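Local coordinates for protein phosphoribosylaminoimidazole-succinocarboxamide synthase (Pyrococcus horikoshii, PDB 4O7R) that catalyses the ATP-dependent joining of L-aspartate to 5-amino-1-(5-phosphoribosyl)imidazole-4-carboxylate, giving the succinocarboxamide intermediate of de novo purine (IMP) biosynthesis, at residues A[83-88]-A[175-180]; A[90-95]-A[152-157]. All blocks are in the same frame, centred on the assembly; numbering follows the deposited sequence.

Contact 1: residues A[83-88]-A[175-180]; sequences LDMYPL and KLEFGK. With U5P (uridine-5'-monophosphate), chain B.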
ATOM      1  N   LEU A  83      -6.887   5.635  25.347  1.00 24.19           N
ATOM      2  CA  LEU A  83      -7.017   6.329  24.075  1.00 22.65           C
ATOM      3  C   LEU A  83      -8.020   5.601  23.222  1.00 21.84           C
ATOM      4  O   LEU A  83      -8.234   4.397  23.412  1.00 22.15           O
ATOM      5  CB  LEU A  83      -5.666   6.340  23.344  1.00 22.56           C
ATOM      6  CG  LEU A  83      -4.442   7.047  23.946  1.00 23.21           C
ATOM      7  CD1 LEU A  83      -3.171   6.675  23.194  1.00 21.91           C
ATOM      8  CD2 LEU A  83      -4.617   8.557  23.982  1.00 21.49           C
ATOM      9  N   ASP A  84      -8.656   6.341  22.314  1.00 21.32           N
ATOM     10  CA  ASP A  84      -9.384   5.756  21.186  0.50 21.13           C
ATOM     11  C   ASP A  84      -8.320   5.381  20.157  1.00 21.39           C
ATOM     12  O   ASP A  84      -7.749   6.257  19.505  1.00 21.64           O
ATOM     13  CB  ASP A  84     -10.358   6.800  20.614  0.50 20.85           C
ATOM     14  CG  ASP A  84     -11.114   6.317  19.377  0.50 20.32           C
ATOM     15  OD1 ASP A  84     -11.101   5.104  19.065  0.50 20.17           O
ATOM     16  OD2 ASP A  84     -11.743   7.174  18.717  0.50 19.65           O
ATOM     17  N   MET A  85      -8.037   4.088  20.022  1.00 22.77           N
ATOM     18  CA  MET A  85      -6.947   3.634  19.166  1.00 23.71           C
ATOM     19  C   MET A  85      -7.279   3.751  17.712  1.00 22.00           C
ATOM     20  O   MET A  85      -8.383   3.434  17.315  1.00 23.00           O
ATOM     21  CB  MET A  85      -6.553   2.197  19.483  1.00 26.83           C
ATOM     22  CG  MET A  85      -5.959   2.014  20.875  1.00 31.38           C
ATOM     23  SD  MET A  85      -4.408   2.907  21.155  1.00 34.59           S
ATOM     24  CE  MET A  85      -3.293   1.769  20.306  1.00 32.65           C
ATOM     25  N   TYR A  86      -6.328   4.236  16.919  1.00 20.68           N
ATOM     26  CA  TYR A  86      -6.439   4.155  15.453  1.00 18.91           C
ATOM     27  C   TYR A  86      -6.187   2.708  15.080  1.00 17.98           C
ATOM     28  O   TYR A  86      -5.320   2.075  15.673  1.00 17.99           O
ATOM     29  CB  TYR A  86      -5.393   5.035  14.783  1.00 18.67           C
ATOM     30  CG  TYR A  86      -5.717   6.498  14.868  1.00 19.43           C
ATOM     31  CD1 TYR A  86      -6.668   7.062  14.006  1.00 19.98           C
ATOM     32  CD2 TYR A  86      -5.102   7.324  15.819  1.00 19.19           C
ATOM     33  CE1 TYR A  86      -6.984   8.410  14.069  1.00 20.09           C
ATOM     34  CE2 TYR A  86      -5.416   8.677  15.903  1.00 19.91           C
ATOM     35  CZ  TYR A  86      -6.354   9.213  15.014  1.00 20.93           C
ATOM     36  OH  TYR A  86      -6.683  10.547  15.055  1.00 21.86           O
ATOM     37  N   PRO A  87      -6.926   2.170  14.102  1.00 17.25           N
ATOM     38  CA  PRO A  87      -6.649   0.754  13.804  1.00 16.51           C
ATOM     39  C   PRO A  87      -5.472   0.628  12.845  1.00 16.22           C
ATOM     40  O   PRO A  87      -5.614   0.064  11.748  1.00 16.10           O
ATOM     41  CB  PRO A  87      -7.958   0.270  13.155  1.00 16.39           C
ATOM     42  CG  PRO A  87      -8.556   1.500  12.530  1.00 16.78           C
ATOM     43  CD  PRO A  87      -8.027   2.712  13.281  1.00 17.19           C
ATOM     44  N   LEU A  88      -4.317   1.177  13.231  1.00 15.76           N
ATOM     45  CA  LEU A  88      -3.161   1.194  12.329  1.00 15.23           C
ATOM     46  C   LEU A  88      -1.905   0.675  12.982  1.00 15.16           C
ATOM     47  O   LEU A  88      -1.724   0.795  14.195  1.00 14.91           O
ATOM     48  CB  LEU A  88      -2.865   2.604  11.807  1.00 15.44           C
ATOM     49  CG  LEU A  88      -3.965   3.474  11.189  1.00 15.97           C
ATOM     50  CD1 LEU A  88      -3.569   4.942  11.307  1.00 16.00           C
ATOM     51  CD2 LEU A  88      -4.233   3.079   9.746  1.00 15.45           C
ATOM     52  N   LYS A 175       7.865  -0.127  14.125  1.00 13.59           N
ATOM     53  CA  LYS A 175       6.407   0.033  14.038  1.00 13.73           C
ATOM     54  C   LYS A 175       5.901   0.902  15.216  1.00 14.18           C
ATOM     55  O   LYS A 175       6.349   0.722  16.365  1.00 13.72           O
ATOM     56  CB  LYS A 175       5.730  -1.335  14.024  1.00 13.51           C
ATOM     57  CG  LYS A 175       4.201  -1.344  13.898  1.00 14.40           C
ATOM     58  CD  LYS A 175       3.461  -1.296  15.239  1.00 14.90           C
ATOM     59  CE  LYS A 175       3.733  -2.549  16.087  1.00 15.97           C
ATOM     60  NZ  LYS A 175       3.145  -2.529  17.470  1.00 14.94           N
ATOM     61  N   LEU A 176       5.000   1.844  14.907  1.00 13.76           N
ATOM     62  CA  LEU A 176       4.299   2.662  15.900  1.00 14.43           C
ATOM     63  C   LEU A 176       2.777   2.503  15.834  1.00 14.33           C
ATOM     64  O   LEU A 176       2.215   2.208  14.787  1.00 14.34           O
ATOM     65  CB  LEU A 176       4.597   4.160  15.705  1.00 14.89           C
ATOM     66  CG  LEU A 176       6.023   4.682  15.821  1.00 15.70           C
ATOM     67  CD1 LEU A 176       6.048   6.183  15.527  1.00 15.81           C
ATOM     68  CD2 LEU A 176       6.623   4.346  17.184  1.00 15.37           C
ATOM     69  N   GLU A 177       2.116   2.731  16.962  1.00 14.48           N
ATOM     70  CA  GLU A 177       0.661   2.775  17.011  1.00 14.68           C
ATOM     71  C   GLU A 177       0.282   4.045  17.751  1.00 15.42           C
ATOM     72  O   GLU A 177       1.090   4.582  18.539  1.00 15.73           O
ATOM     73  CB  GLU A 177       0.101   1.552  17.747  1.00 14.50           C
ATOM     74  CG  GLU A 177       0.489   0.249  17.071  1.00 14.46           C
ATOM     75  CD  GLU A 177      -0.250  -0.976  17.585  1.00 14.48           C
ATOM     76  OE1 GLU A 177      -1.303  -0.852  18.246  1.00 14.48           O
ATOM     77  OE2 GLU A 177       0.231  -2.086  17.296  1.00 14.52           O
ATOM     78  N   PHE A 178      -0.940   4.510  17.507  1.00 15.36           N
ATOM     79  CA  PHE A 178      -1.392   5.811  17.961  1.00 14.75           C
ATOM     80  C   PHE A 178      -2.842   5.730  18.390  1.00 15.04           C
ATOM     81  O   PHE A 178      -3.573   4.864  17.919  1.00 14.92           O
ATOM     82  CB  PHE A 178      -1.334   6.813  16.802  1.00 14.56           C
ATOM     83  CG  PHE A 178       0.044   7.169  16.361  1.00 14.46           C
ATOM     84  CD1 PHE A 178       0.704   8.274  16.916  1.00 14.68           C
ATOM     85  CD2 PHE A 178       0.687   6.429  15.361  1.00 14.47           C
ATOM     86  CE1 PHE A 178       1.990   8.619  16.508  1.00 14.29           C
ATOM     87  CE2 PHE A 178       1.964   6.782  14.942  1.00 14.32           C
ATOM     88  CZ  PHE A 178       2.618   7.872  15.517  1.00 14.14           C
ATOM     89  N   GLY A 179      -3.261   6.670  19.246  1.00 15.44           N
ATOM     90  CA  GLY A 179      -4.671   6.884  19.581  1.00 16.33           C
ATOM     91  C   GLY A 179      -4.978   8.358  19.815  1.00 17.26           C
ATOM     92  O   GLY A 179      -4.062   9.167  19.927  1.00 16.94           O
ATOM     93  N   LYS A 180      -6.265   8.708  19.884  1.00 19.01           N
ATOM     94  CA  LYS A 180      -6.698  10.068  20.242  1.00 20.47           C
ATOM     95  C   LYS A 180      -6.998  10.120  21.724  1.00 20.40           C
ATOM     96  O   LYS A 180      -7.678   9.249  22.233  1.00 20.94           O
ATOM     97  CB  LYS A 180      -7.998  10.469  19.533  1.00 22.88           C
ATOM     98  CG  LYS A 180      -8.018  10.401  18.022  1.00 25.67           C
ATOM     99  CD  LYS A 180      -9.047  11.391  17.475  1.00 29.53           C
ATOM    100  CE  LYS A 180     -10.394  10.740  17.178  1.00 32.40           C
ATOM    101  NZ  LYS A 180     -10.431  10.163  15.797  1.00 33.72           N
TER
HETATM  102  N1  U5P B 301       6.534  -4.823  13.063  1.00 29.51           N
HETATM  103  C2  U5P B 301       5.848  -4.917  14.317  1.00 29.31           C
HETATM  104  N3  U5P B 301       4.668  -5.565  14.405  1.00 31.08           N
HETATM  105  C4  U5P B 301       4.132  -6.139  13.301  1.00 32.71           C
HETATM  106  C5  U5P B 301       4.777  -6.059  12.058  1.00 31.15           C
HETATM  107  C6  U5P B 301       5.992  -5.388  11.959  1.00 29.79           C
HETATM  108  O2  U5P B 301       6.333  -4.402  15.341  1.00 26.47           O
HETATM  109  O4  U5P B 301       3.037  -6.740  13.378  1.00 33.64           O
HETATM  110  C1' U5P B 301       7.819  -4.112  12.974  1.00 26.56           C
HETATM  111  C2' U5P B 301       8.967  -5.062  12.672  1.00 24.73           C
HETATM  112  O2' U5P B 301       9.551  -5.597  13.862  1.00 24.37           O
HETATM  113  C3' U5P B 301       9.919  -4.152  11.919  1.00 24.73           C
HETATM  114  C4' U5P B 301       9.020  -3.179  11.149  1.00 24.98           C
HETATM  115  O3' U5P B 301      10.662  -3.386  12.856  1.00 21.93           O
HETATM  116  O4' U5P B 301       7.803  -3.144  11.906  1.00 26.62           O
HETATM  117  C5' U5P B 301       8.762  -3.584   9.689  1.00 22.88           C
HETATM  118  O5' U5P B 301       8.193  -4.894   9.639  1.00 21.50           O
HETATM  119  P   U5P B 301       8.040  -5.767   8.296  1.00 20.42           P
HETATM  120  O1P U5P B 301       9.348  -5.703   7.583  1.00 19.80           O
HETATM  121  O2P U5P B 301       7.692  -7.150   8.822  1.00 21.46           O
HETATM  122  O3P U5P B 301       6.895  -5.097   7.562  1.00 22.00           O
HETATM  123  O   HOH W   1      -2.470   2.993  15.621  1.00  9.99           O

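Contact 2: residues A[90-95]-A[152-157]; sequences VVVRNV and IALKVN. With U5P (uridine-5'-monophosphate), chain B.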
ATOM      1  N   VAL A  90       1.953   1.749  12.025  1.00 13.86           N
ATOM      2  CA  VAL A  90       2.603   2.785  11.230  1.00 12.85           C
ATOM      3  C   VAL A  90       4.076   2.444  11.201  1.00 12.55           C
ATOM      4  O   VAL A  90       4.732   2.508  12.223  1.00 12.50           O
ATOM      5  CB  VAL A  90       2.399   4.183  11.861  1.00 12.58           C
ATOM      6  CG1 VAL A  90       2.993   5.280  10.987  1.00 11.86           C
ATOM      7  CG2 VAL A  90       0.916   4.443  12.079  1.00 12.55           C
ATOM      8  N   VAL A  91       4.597   2.098  10.030  1.00 12.21           N
ATOM      9  CA  VAL A  91       5.970   1.603   9.942  1.00 12.32           C
ATOM     10  C   VAL A  91       6.908   2.637   9.311  1.00 12.21           C
ATOM     11  O   VAL A  91       6.625   3.208   8.258  1.00 12.08           O
ATOM     12  CB  VAL A  91       6.040   0.245   9.198  1.00 12.18           C
ATOM     13  CG1 VAL A  91       7.486  -0.198   9.049  1.00 12.32           C
ATOM     14  CG2 VAL A  91       5.245  -0.811   9.955  1.00 11.48           C
ATOM     15  N   VAL A  92       8.022   2.899   9.977  1.00 12.43           N
ATOM     16  CA  VAL A  92       8.993   3.843   9.441  1.00 12.78           C
ATOM     17  C   VAL A  92      10.236   3.029   9.075  1.00 13.37           C
ATOM     18  O   VAL A  92      10.691   2.199   9.875  1.00 13.06           O
ATOM     19  CB  VAL A  92       9.276   5.003  10.424  1.00 12.48           C
ATOM     20  CG1 VAL A  92      10.187   6.075   9.801  1.00 12.84           C
ATOM     21  CG2 VAL A  92       7.975   5.638  10.856  1.00 11.97           C
ATOM     22  N   ARG A  93      10.740   3.225   7.850  1.00 13.82           N
ATOM     23  CA  ARG A  93      11.883   2.432   7.342  1.00 14.25           C
ATOM     24  C   ARG A  93      13.037   3.314   6.850  1.00 14.29           C
ATOM     25  O   ARG A  93      12.831   4.171   5.992  1.00 15.31           O
ATOM     26  CB  ARG A  93      11.409   1.449   6.245  1.00 13.86           C
ATOM     27  CG  ARG A  93       9.996   0.912   6.511  1.00 14.14           C
ATOM     28  CD  ARG A  93       9.561  -0.163   5.519  1.00 14.23           C
ATOM     29  NE  ARG A  93      10.206  -1.431   5.824  1.00 13.75           N
ATOM     30  CZ  ARG A  93       9.583  -2.574   6.075  1.00 14.08           C
ATOM     31  NH1 ARG A  93       8.249  -2.672   6.034  1.00 14.27           N
ATOM     32  NH2 ARG A  93      10.315  -3.636   6.377  1.00 13.54           N
ATOM     33  N   ASN A  94      14.227   3.132   7.428  1.00 14.47           N
ATOM     34  CA  ASN A  94      15.467   3.832   7.001  1.00 14.59           C
ATOM     35  C   ASN A  94      16.363   2.922   6.131  1.00 15.16           C
ATOM     36  O   ASN A  94      16.967   3.378   5.137  1.00 15.53           O
ATOM     37  CB  ASN A  94      16.271   4.304   8.222  1.00 14.31           C
ATOM     38  CG  ASN A  94      15.446   5.174   9.163  1.00 14.80           C
ATOM     39  OD1 ASN A  94      14.952   6.220   8.756  1.00 15.33           O
ATOM     40  ND2 ASN A  94      15.263   4.733  10.411  1.00 13.69           N
ATOM     41  N   VAL A  95      16.441   1.647   6.519  1.00 14.39           N
ATOM     42  CA  VAL A  95      17.249   0.638   5.837  1.00 15.00           C
ATOM     43  C   VAL A  95      16.330  -0.497   5.341  1.00 15.92           C
ATOM     44  O   VAL A  95      15.381  -0.879   6.035  1.00 16.30           O
ATOM     45  CB  VAL A  95      18.349   0.077   6.773  1.00 14.67           C
ATOM     46  CG1 VAL A  95      19.128  -1.048   6.092  1.00 14.49           C
ATOM     47  CG2 VAL A  95      19.311   1.179   7.200  1.00 13.99           C
ATOM     48  N   ILE A 152       4.376  12.998  13.000  1.00 18.87           N
ATOM     49  CA  ILE A 152       4.882  12.515  14.295  1.00 18.01           C
ATOM     50  C   ILE A 152       5.866  11.317  14.129  1.00 17.06           C
ATOM     51  O   ILE A 152       6.972  11.334  14.678  1.00 16.72           O
ATOM     52  CB  ILE A 152       3.729  12.162  15.267  1.00 17.98           C
ATOM     53  CG1 ILE A 152       2.864  13.392  15.571  1.00 18.46           C
ATOM     54  CG2 ILE A 152       4.267  11.570  16.563  1.00 18.49           C
ATOM     55  CD1 ILE A 152       1.441  13.054  16.017  1.00 17.54           C
ATOM     56  N   ALA A 153       5.460  10.296  13.375  1.00 16.13           N
ATOM     57  CA  ALA A 153       6.306   9.108  13.116  1.00 15.48           C
ATOM     58  C   ALA A 153       7.712   9.460  12.570  1.00 15.68           C
ATOM     59  O   ALA A 153       8.724   8.857  12.979  1.00 14.49           O
ATOM     60  CB  ALA A 153       5.585   8.158  12.166  1.00 14.37           C
ATOM     61  N   LEU A 154       7.754  10.430  11.643  1.00 15.74           N
ATOM     62  CA  LEU A 154       9.014  10.898  11.039  1.00 15.82           C
ATOM     63  C   LEU A 154       9.866  11.663  12.046  1.00 16.06           C
ATOM     64  O   LEU A 154      11.103  11.589  12.006  1.00 16.02           O
ATOM     65  CB  LEU A 154       8.747  11.752   9.787  1.00 15.15           C
ATOM     66  CG  LEU A 154       8.270  10.924   8.587  1.00 15.79           C
ATOM     67  CD1 LEU A 154       7.644  11.758   7.466  1.00 15.42           C
ATOM     68  CD2 LEU A 154       9.426  10.076   8.080  1.00 15.46           C
ATOM     69  N   LYS A 155       9.208  12.371  12.961  1.00 16.12           N
ATOM     70  CA  LYS A 155       9.921  13.103  14.019  1.00 17.33           C
ATOM     71  C   LYS A 155      10.473  12.106  15.029  1.00 17.01           C
ATOM     72  O   LYS A 155      11.637  12.208  15.424  1.00 17.57           O
ATOM     73  CB  LYS A 155       9.000  14.152  14.679  1.00 18.68           C
ATOM     74  CG  LYS A 155       9.606  14.920  15.835  1.00 21.54           C
ATOM     75  CD  LYS A 155       8.700  16.070  16.294  1.00 24.77           C
ATOM     76  CE  LYS A 155       9.078  16.534  17.719  1.00 27.04           C
ATOM     77  NZ  LYS A 155       8.146  17.541  18.343  1.00 26.93           N
ATOM     78  N   VAL A 156       9.640  11.138  15.426  1.00 15.81           N
ATOM     79  CA  VAL A 156      10.063  10.038  16.293  1.00 15.61           C
ATOM     80  C   VAL A 156      11.271   9.320  15.688  1.00 15.86           C
ATOM     81  O   VAL A 156      12.246   9.009  16.394  1.00 15.69           O
ATOM     82  CB  VAL A 156       8.915   9.023  16.546  1.00 15.54           C
ATOM     83  CG1 VAL A 156       9.447   7.746  17.175  1.00 15.45           C
ATOM     84  CG2 VAL A 156       7.831   9.630  17.430  1.00 14.80           C
ATOM     85  N   ASN A 157      11.208   9.081  14.379  1.00 15.99           N
ATOM     86  CA  ASN A 157      12.299   8.454  13.651  1.00 16.97           C
ATOM     87  C   ASN A 157      13.615   9.197  13.875  1.00 18.12           C
ATOM     88  O   ASN A 157      14.583   8.588  14.331  1.00 18.72           O
ATOM     89  CB  ASN A 157      11.953   8.366  12.160  1.00 17.12           C
ATOM     90  CG  ASN A 157      13.014   7.643  11.346  1.00 17.55           C
ATOM     91  OD1 ASN A 157      13.609   6.647  11.791  1.00 18.58           O
ATOM     92  ND2 ASN A 157      13.256   8.137  10.139  1.00 16.92           N
TER
HETATM   93  N1  U5P B 301       6.534  -4.823  13.063  1.00 29.51           N
HETATM   94  C2  U5P B 301       5.848  -4.917  14.317  1.00 29.31           C
HETATM   95  N3  U5P B 301       4.668  -5.565  14.405  1.00 31.08           N
HETATM   96  C4  U5P B 301       4.132  -6.139  13.301  1.00 32.71           C
HETATM   97  C5  U5P B 301       4.777  -6.059  12.058  1.00 31.15           C
HETATM   98  C6  U5P B 301       5.992  -5.388  11.959  1.00 29.79           C
HETATM   99  O2  U5P B 301       6.333  -4.402  15.341  1.00 26.47           O
HETATM  100  O4  U5P B 301       3.037  -6.740  13.378  1.00 33.64           O
HETATM  101  C1' U5P B 301       7.819  -4.112  12.974  1.00 26.56           C
HETATM  102  C2' U5P B 301       8.967  -5.062  12.672  1.00 24.73           C
HETATM  103  O2' U5P B 301       9.551  -5.597  13.862  1.00 24.37           O
HETATM  104  C3' U5P B 301       9.919  -4.152  11.919  1.00 24.73           C
HETATM  105  C4' U5P B 301       9.020  -3.179  11.149  1.00 24.98           C
HETATM  106  O3' U5P B 301      10.662  -3.386  12.856  1.00 21.93           O
HETATM  107  O4' U5P B 301       7.803  -3.144  11.906  1.00 26.62           O
HETATM  108  C5' U5P B 301       8.762  -3.584   9.689  1.00 22.88           C
HETATM  109  O5' U5P B 301       8.193  -4.894   9.639  1.00 21.50           O
HETATM  110  P   U5P B 301       8.040  -5.767   8.296  1.00 20.42           P
HETATM  111  O1P U5P B 301       9.348  -5.703   7.583  1.00 19.80           O
HETATM  112  O2P U5P B 301       7.692  -7.150   8.822  1.00 21.46           O
HETATM  113  O3P U5P B 301       6.895  -5.097   7.562  1.00 22.00           O

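Contact 1: residues A[83-88]-A[175-180]
Asp84 and Lys180 form a hydrogen-bonded pair that joins strands 84-93 and 169-180 as antiparallel neighbours in the sheet of the SAICAR synthetase fold. Asp84 N reaches Lys180 O at 3.1 Å, and Lys180 N returns to Asp84 O at 2.9 Å. The following pair, Met85 with Gly179, is non-hydrogen-bonded, its CA atoms 4.0 Å apart; a CB modelled on Gly179 would collide with Leu83 CB. Tyr86 N then bonds Phe178 O, after which an inverse gamma turn centred on Pro87 interrupts the direct pairing. A water sits in the interruption, accepting from Phe178 N at 2.9 Å and lying within hydrogen-bonding distance of Tyr86 O and Leu88 O.

Tyr86 and Lys180 carry most of the side-chain packing. With CG anti to its carbonyl carbon (chi1 -74°), Tyr86 brings CD2 to 3.9 Å from Phe178 CB, while its OH, 3.3 Å from Lys180 CG, ends a side chain that crosses the lysine at about a right angle. Tyr86 OH and Lys180 NZ both engage Glu145 OE2 on helix 143-166. Replacing the tyrosine with an alanine would probably open a gap beside Phe178 CB and Lys180 CG and cost Glu145 one of its hydrogen-bond partners.

Within 175-180, Lys175 NZ forms a 3.0 Å salt bridge to Glu177 OE2; Asp190 also pairs with Lys175, and Lys122 with Glu177. Lys175 CE lies 3.3 Å from O2 of the bound uridine monophosphate.

Contact 2: residues A[90-95]-A[152-157]
Asn94 and Asn157 meet amide to amide, joined by a reciprocal pair of hydrogen bonds between the corner of the chain at Asn94 and helix 143-166. Asn157 ND2 donates to Asn94 OD1 at 2.9 Å, and Asn94 ND2 donates to Asn157 OD1 at 2.9 Å. Each donor sits on a lone pair in the carbonyl plane, and the two amides are only 11° from coplanar. The side chains come from opposite directions, Asn157 extending with CG anti to its backbone N. Asn94 ND2 also donates to Leu171 O; that acceptor fixes which end of the Asn94 amide is nitrogen, and the pairing then fixes Asn157.

Earlier along the strand, at Val90 and Val92, the contact is apolar. In Val92, CG1 stands anti to the backbone N (chi1 -174°), which sends CG1 to 3.6 Å from Asn157 CG and CG2 to 3.7 Å from Ala153 CB. Val90 CG1 touches the same alanine methyl at 4.0 Å.

Val91 and Arg93 leave the strand on the face away from the helix. There Val91 CG1 lies 3.7 Å from C5' of the bound uridine monophosphate. Arg93 NH2 bonds phosphate O1P at 2.6 Å, and NH1 bonds O3P and forms a salt bridge with Glu118.

Helix 152-157 thus covers the valine face and the ligand the other. Its axis passes 9.1 Å from that of strand 90-93 at 43°; strand 169-180 adds Phe174 beside Val92 and Asn157, and strand 111-121 adds Pro115 beside Leu154.

From the N terminus, the chain first passes through 83-88 and, after Glu89, through 90-95, so one strand region serves both contacts. Strand 111-121 then pairs with it before helix 143-166 brings 152-157 back over the sheet, closing the shorter loop at contact 2. The chain returns along strand 169-180, where 175-180 closes the longer loop at contact 1; the two closures are nested, not crossed. Their segments also meet directly: Leu176 N lies 2.8 Å from Val90 O, a probable hydrogen bond, and Phe178 packs against both Val90 and Ile152. Together they tie two neighbouring strands to their covering helix, and both touch the bound nucleotide.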